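PDB 2FP3: caspase Nc from Drosophila melanogaster, which acts as the initiator caspase Dronc, a cysteine protease that helps set off the caspase cascade carrying out apoptosis in the fly. Local coordinates for residues K54-F59 and N126-V131; G62-V67 and F98-Y103. The protein carries 2 engineered substitutions. All coordinates share one frame; numbering follows the deposited sequence.

Overall arrangement
Both contacts belong to the caspase domain and meet around strand 62-68, which lies between strands 98-103 and 130-139 in the central mixed sheet; their centres lie about 13 Å apart. Interaction 1 ties the loop ahead of strand 62-68 to the start of strand 130-139, and interaction 2 pairs strand 62-68 with strand 98-103. Along the chain the second is nested within the first: 54-59, 62-67, 98-103, 126-131. They touch directly, with Cys129 O and Val131 O probably accepting from Val63 N and Leu65 N. The incoming loop is thus fastened to the same sheet that, further along strand 130-139, carries His137, the probable catalytic histidine.

Interaction 1: residues K54-F59 and N126-V131; sequences KMQSRF and NTECFV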
loop_
_atom_site.group_PDB
_atom_site.type_symbol
_atom_site.label_atom_id
_atom_site.label_comp_id
_atom_site.label_asym_id
_atom_site.label_seq_id
_atom_site.Cartn_x
_atom_site.Cartn_y
_atom_site.Cartn_z
ATOM N N LYS A 54 -11.451 13.813 -1.966
ATOM C CA LYS A 54 -12.057 14.165 -0.691
ATOM C C LYS A 54 -11.493 13.294 0.434
ATOM O O LYS A 54 -11.522 12.068 0.352
ATOM C CB LYS A 54 -13.576 14.006 -0.779
ATOM C CG LYS A 54 -14.336 14.626 0.390
ATOM C CD LYS A 54 -15.863 14.478 0.238
ATOM C CE LYS A 54 -16.343 13.063 0.579
ATOM N NZ LYS A 54 -16.085 12.724 2.016
ATOM N N MET A 55 -10.968 13.944 1.466
ATOM C CA MET A 55 -10.396 13.276 2.632
ATOM C C MET A 55 -10.713 14.111 3.872
ATOM O O MET A 55 -9.810 14.646 4.522
ATOM C CB MET A 55 -8.879 13.157 2.490
ATOM C CG MET A 55 -8.436 12.241 1.377
ATOM S SD MET A 55 -8.931 10.549 1.674
ATOM C CE MET A 55 -7.501 9.902 2.543
ATOM N N GLN A 56 -11.993 14.205 4.217
ATOM C CA GLN A 56 -12.397 15.017 5.358
ATOM C C GLN A 56 -13.424 14.415 6.323
ATOM O O GLN A 56 -13.808 15.072 7.293
ATOM C CB GLN A 56 -12.895 16.365 4.832
ATOM C CG GLN A 56 -13.704 16.238 3.552
ATOM C CD GLN A 56 -13.997 17.579 2.877
ATOM O OE1 GLN A 56 -13.085 18.296 2.449
ATOM N NE2 GLN A 56 -15.279 17.918 2.776
ATOM N N SER A 57 -13.863 13.179 6.078
ATOM C CA SER A 57 -14.846 12.534 6.957
ATOM C C SER A 57 -14.167 12.241 8.279
ATOM O O SER A 57 -12.942 12.274 8.355
ATOM C CB SER A 57 -15.332 11.215 6.355
ATOM O OG SER A 57 -14.484 10.138 6.732
ATOM N N ARG A 58 -14.927 11.942 9.329
ATOM C CA ARG A 58 -14.252 11.655 10.589
ATOM C C ARG A 58 -14.172 10.213 11.050
ATOM O O ARG A 58 -13.537 9.936 12.056
ATOM C CB ARG A 58 -14.772 12.545 11.728
ATOM C CG ARG A 58 -16.260 12.738 11.840
ATOM C CD ARG A 58 -16.503 13.833 12.868
ATOM N NE ARG A 58 -17.903 14.211 13.001
ATOM C CZ ARG A 58 -18.322 15.235 13.736
ATOM N NH1 ARG A 58 -17.446 15.979 14.397
ATOM N NH2 ARG A 58 -19.617 15.512 13.815
ATOM N N PHE A 59 -14.787 9.288 10.327
ATOM C CA PHE A 59 -14.686 7.880 10.711
ATOM C C PHE A 59 -14.524 6.985 9.486
ATOM O O PHE A 59 -14.358 5.775 9.606
ATOM C CB PHE A 59 -15.908 7.443 11.517
ATOM C CG PHE A 59 -16.138 8.267 12.748
ATOM C CD1 PHE A 59 -17.120 9.252 12.768
ATOM C CD2 PHE A 59 -15.318 8.118 13.858
ATOM C CE1 PHE A 59 -17.271 10.080 13.874
ATOM C CE2 PHE A 59 -15.462 8.943 14.969
ATOM C CZ PHE A 59 -16.436 9.923 14.976
ATOM N N ASN A 126 -18.381 3.154 2.130
ATOM C CA ASN A 126 -18.413 4.542 2.545
ATOM C C ASN A 126 -17.062 5.176 2.851
ATOM O O ASN A 126 -17.000 6.332 3.282
ATOM C CB ASN A 126 -19.337 4.670 3.752
ATOM C CG ASN A 126 -20.734 4.165 3.452
ATOM O OD1 ASN A 126 -21.325 4.508 2.413
ATOM N ND2 ASN A 126 -21.269 3.344 4.344
ATOM N N THR A 127 -15.980 4.436 2.624
ATOM C CA THR A 127 -14.673 4.974 2.918
ATOM C C THR A 127 -14.269 5.982 1.862
ATOM O O THR A 127 -14.747 5.935 0.721
ATOM C CB THR A 127 -13.594 3.866 3.004
ATOM O OG1 THR A 127 -12.412 4.423 3.583
ATOM C CG2 THR A 127 -13.261 3.299 1.615
ATOM N N GLU A 128 -13.378 6.889 2.245
ATOM C CA GLU A 128 -12.908 7.911 1.330
ATOM C C GLU A 128 -11.674 7.473 0.564
ATOM O O GLU A 128 -11.373 8.043 -0.480
ATOM C CB GLU A 128 -12.570 9.203 2.096
ATOM C CG GLU A 128 -13.774 9.937 2.686
ATOM C CD GLU A 128 -13.375 11.098 3.573
ATOM O OE1 GLU A 128 -12.777 10.867 4.640
ATOM O OE2 GLU A 128 -13.660 12.249 3.198
ATOM N N CYS A 129 -10.971 6.460 1.066
ATOM C CA CYS A 129 -9.726 6.023 0.436
ATOM C C CYS A 129 -9.379 4.551 0.697
ATOM O O CYS A 129 -9.611 4.028 1.792
ATOM C CB CYS A 129 -8.588 6.926 0.949
ATOM S SG CYS A 129 -6.918 6.503 0.412
ATOM N N PHE A 130 -8.816 3.883 -0.306
ATOM C CA PHE A 130 -8.445 2.484 -0.141
ATOM C C PHE A 130 -6.960 2.233 -0.385
ATOM O O PHE A 130 -6.419 2.600 -1.425
ATOM C CB PHE A 130 -9.244 1.594 -1.088
ATOM C CG PHE A 130 -8.917 0.137 -0.956
ATOM C CD1 PHE A 130 -9.542 -0.643 0.014
ATOM C CD2 PHE A 130 -7.928 -0.441 -1.749
ATOM C CE1 PHE A 130 -9.186 -1.978 0.197
ATOM C CE2 PHE A 130 -7.561 -1.782 -1.574
ATOM C CZ PHE A 130 -8.188 -2.549 -0.601
ATOM N N VAL A 131 -6.304 1.602 0.580
ATOM C CA VAL A 131 -4.891 1.275 0.449
ATOM C C VAL A 131 -4.689 -0.191 0.781
ATOM O O VAL A 131 -5.125 -0.669 1.830
ATOM C CB VAL A 131 -4.003 2.102 1.408
ATOM C CG1 VAL A 131 -2.558 1.634 1.307
ATOM C CG2 VAL A 131 -4.088 3.584 1.059
HETATM O O HOH W 1 -12.310 10.268 -1.403
#
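The carboxylate of Glu128 is held in a bend of the 54-59 loop, an example of one buried acid organising a chain segment that has no regular structure. Both oxygens have more than one donor. OE2 takes the N-H of Gln56 at 2.8 Å on its syn side, while Lys54 NZ comes to OE2 from the opposite face, on the anti side, in a 2.7 Å salt bridge. OE1 is gripped twice by one residue: Ser57 N lies 2.9 Å from OE1 and Ser57 OG 2.8 Å from OE1, both approaching from one and the same face, OG from well above the plane. Glu128 is extended beyond CG (chi2 173°), which carries its charge deep into the bend, and these donors fix the rotation of the carboxylate. With Lys54, Arg61 and two backbone N-H groups around it, the acid is probably stabilised in its ionised form.

Beside this polar grip the packing is apolar. Met55 folds back at chi2 and chi3, laying its CE 3.5 Å from Cys129 CB and its SD 3.9 Å from Glu128 CB. A water donates to Lys54 O and Glu128 O, each 2.6 Å away, joining the two backbones. The solvent side is looser: although its bridge is short, the exposed Lys54 chain, bent near its end, buries little surface here, and the Gln56 side chain points away, leaving its backbone N-H to make the bond.

Arg61, just before strand 62-68, adds a salt bridge to Glu128 OE1, and Met55 also packs on Arg61 and on Leu307. The contact therefore sits where the chain enters strands 62-68 and 130-139, which run alongside each other, and Cys129 rests against Phe98 of strand 98-103.

Interaction 2: residues G62-V67 and F98-Y103; sequences GVLLMV and FTIFPY
The Phe98 ring lies flat over the backbone of Gly62, whose CA stands 3.3 Å from the ring centroid and almost exactly on the ring normal, a CH-pi contact. With no side chain on Gly62, the ring lies directly against the backbone. Leu64 N lies by the ring edge, while its hydrogen goes to Thr99 O.

From here the two strands run parallel in matched register, Val63 beside Thr99 through Val67 beside Tyr103. Strand 98-103 brackets Leu64 with two bonds, Leu64 N to Thr99 O and Phe101 N to Leu64 O, both 2.9 Å; Met66 is bracketed likewise by Phe101 O and Tyr103 N. Met66 N approaches Phe101 O from 38° above the carbonyl plane, whereas Phe101 N and Tyr103 N come almost in line with the C=O bonds they meet.

Side chains alternate between the sheet's faces. On one, Val63 CG1, turned anti to its backbone N (chi1 167°), meets the edge of the Phe101 ring in its plane, 3.8 Å from CE1. Leu65 CD1 reaches past Phe101 O to Tyr103 CE1, 3.9 Å away. On the other, Leu64 and Ile100 run alongside each other in the same direction, Leu64 CD2 3.9 Å from Ile100 CG2.

These are the two strands of a beta-alpha-beta crossover in the caspase fold, joined by helix 82-95, which packs Phe93, Leu89 and Ile90 against Leu64 and Met66. Helix 108-119 covers the opposite face through Leu115 and Val118 on Leu65, and strand 130-139 flanks strand 62-68 on the side away from strand 98-103.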
loop_
_atom_site.group_PDB
_atom_site.type_symbol
_atom_site.label_atom_id
_atom_site.label_comp_id
_atom_site.label_asym_id
_atom_site.label_seq_id
_atom_site.Cartn_x
_atom_site.Cartn_y
_atom_site.Cartn_z
ATOM N N GLY A 62 -10.289 6.165 5.649
ATOM C CA GLY A 62 -9.703 5.169 4.771
ATOM C C GLY A 62 -9.744 3.739 5.273
ATOM O O GLY A 62 -9.969 3.475 6.464
ATOM N N VAL A 63 -9.546 2.801 4.350
ATOM C CA VAL A 63 -9.515 1.386 4.685
ATOM C C VAL A 63 -8.183 0.826 4.190
ATOM O O VAL A 63 -7.791 1.042 3.037
ATOM C CB VAL A 63 -10.653 0.591 3.995
ATOM C CG1 VAL A 63 -10.380 -0.904 4.119
ATOM C CG2 VAL A 63 -12.020 0.922 4.628
ATOM N N LEU A 64 -7.488 0.117 5.068
ATOM C CA LEU A 64 -6.219 -0.497 4.715
ATOM C C LEU A 64 -6.338 -2.009 4.775
ATOM O O LEU A 64 -6.754 -2.574 5.789
ATOM C CB LEU A 64 -5.103 -0.067 5.678
ATOM C CG LEU A 64 -3.874 -0.992 5.635
ATOM C CD1 LEU A 64 -3.222 -0.883 4.272
ATOM C CD2 LEU A 64 -2.869 -0.626 6.732
ATOM N N LEU A 65 -5.990 -2.664 3.678
ATOM C CA LEU A 65 -5.997 -4.120 3.642
ATOM C C LEU A 65 -4.519 -4.466 3.682
ATOM O O LEU A 65 -3.796 -4.208 2.717
ATOM C CB LEU A 65 -6.612 -4.652 2.345
ATOM C CG LEU A 65 -6.363 -6.155 2.130
ATOM C CD1 LEU A 65 -7.010 -6.945 3.265
ATOM C CD2 LEU A 65 -6.920 -6.595 0.784
ATOM N N MET A 66 -4.060 -5.014 4.802
ATOM C CA MET A 66 -2.655 -5.366 4.931
ATOM C C MET A 66 -2.467 -6.871 4.978
ATOM O O MET A 66 -2.983 -7.536 5.869
ATOM C CB MET A 66 -2.056 -4.759 6.191
ATOM C CG MET A 66 -0.558 -4.577 6.091
ATOM S SD MET A 66 0.306 -4.851 7.627
ATOM C CE MET A 66 -0.270 -3.501 8.598
ATOM N N VAL A 67 -1.729 -7.407 4.015
ATOM C CA VAL A 67 -1.473 -8.839 3.966
ATOM C C VAL A 67 0.040 -9.097 3.980
ATOM O O VAL A 67 0.734 -8.846 2.998
ATOM C CB VAL A 67 -2.104 -9.454 2.705
ATOM C CG1 VAL A 67 -1.704 -10.914 2.576
ATOM C CG2 VAL A 67 -3.619 -9.310 2.765
ATOM N N PHE A 98 -7.444 5.176 9.739
ATOM C CA PHE A 98 -7.981 4.212 8.784
ATOM C C PHE A 98 -8.553 3.019 9.528
ATOM O O PHE A 98 -8.164 2.738 10.661
ATOM C CB PHE A 98 -6.883 3.659 7.857
ATOM C CG PHE A 98 -6.686 4.440 6.594
ATOM C CD1 PHE A 98 -6.524 3.778 5.387
ATOM C CD2 PHE A 98 -6.649 5.830 6.611
ATOM C CE1 PHE A 98 -6.322 4.483 4.201
ATOM C CE2 PHE A 98 -6.446 6.554 5.425
ATOM C CZ PHE A 98 -6.282 5.874 4.214
ATOM N N THR A 99 -9.480 2.328 8.879
ATOM C CA THR A 99 -10.044 1.113 9.426
ATOM C C THR A 99 -9.086 0.078 8.822
ATOM O O THR A 99 -8.892 0.043 7.606
ATOM C CB THR A 99 -11.477 0.915 8.933
ATOM O OG1 THR A 99 -12.341 1.754 9.706
ATOM C CG2 THR A 99 -11.910 -0.541 9.049
ATOM N N ILE A 100 -8.475 -0.739 9.671
ATOM C CA ILE A 100 -7.479 -1.711 9.230
ATOM C C ILE A 100 -7.838 -3.200 9.279
ATOM O O ILE A 100 -8.306 -3.704 10.297
ATOM C CB ILE A 100 -6.194 -1.508 10.048
ATOM C CG1 ILE A 100 -5.847 -0.016 10.076
ATOM C CG2 ILE A 100 -5.050 -2.336 9.450
ATOM C CD1 ILE A 100 -4.702 0.337 10.999
ATOM N N PHE A 101 -7.591 -3.899 8.177
ATOM C CA PHE A 101 -7.850 -5.340 8.092
ATOM C C PHE A 101 -6.510 -6.021 7.790
ATOM O O PHE A 101 -6.100 -6.148 6.632
ATOM C CB PHE A 101 -8.871 -5.640 6.993
ATOM C CG PHE A 101 -10.204 -4.989 7.219
ATOM C CD1 PHE A 101 -10.579 -3.861 6.488
ATOM C CD2 PHE A 101 -11.083 -5.489 8.183
ATOM C CE1 PHE A 101 -11.805 -3.234 6.708
ATOM C CE2 PHE A 101 -12.318 -4.870 8.417
ATOM C CZ PHE A 101 -12.680 -3.734 7.672
ATOM N N PRO A 102 -5.807 -6.461 8.847
ATOM C CA PRO A 102 -4.506 -7.117 8.729
ATOM C C PRO A 102 -4.562 -8.624 8.722
ATOM O O PRO A 102 -5.325 -9.219 9.471
ATOM C CB PRO A 102 -3.770 -6.594 9.949
ATOM C CG PRO A 102 -4.856 -6.682 10.998
ATOM C CD PRO A 102 -6.120 -6.191 10.266
ATOM N N TYR A 103 -3.738 -9.236 7.880
ATOM C CA TYR A 103 -3.671 -10.686 7.798
ATOM C C TYR A 103 -2.233 -11.184 7.713
ATOM O O TYR A 103 -1.322 -10.446 7.301
ATOM C CB TYR A 103 -4.454 -11.199 6.591
ATOM C CG TYR A 103 -5.929 -10.861 6.631
ATOM C CD1 TYR A 103 -6.381 -9.587 6.304
ATOM C CD2 TYR A 103 -6.873 -11.823 6.986
ATOM C CE1 TYR A 103 -7.738 -9.279 6.321
ATOM C CE2 TYR A 103 -8.232 -11.525 7.007
ATOM C CZ TYR A 103 -8.659 -10.250 6.669
ATOM O OH TYR A 103 -10.009 -9.956 6.656
#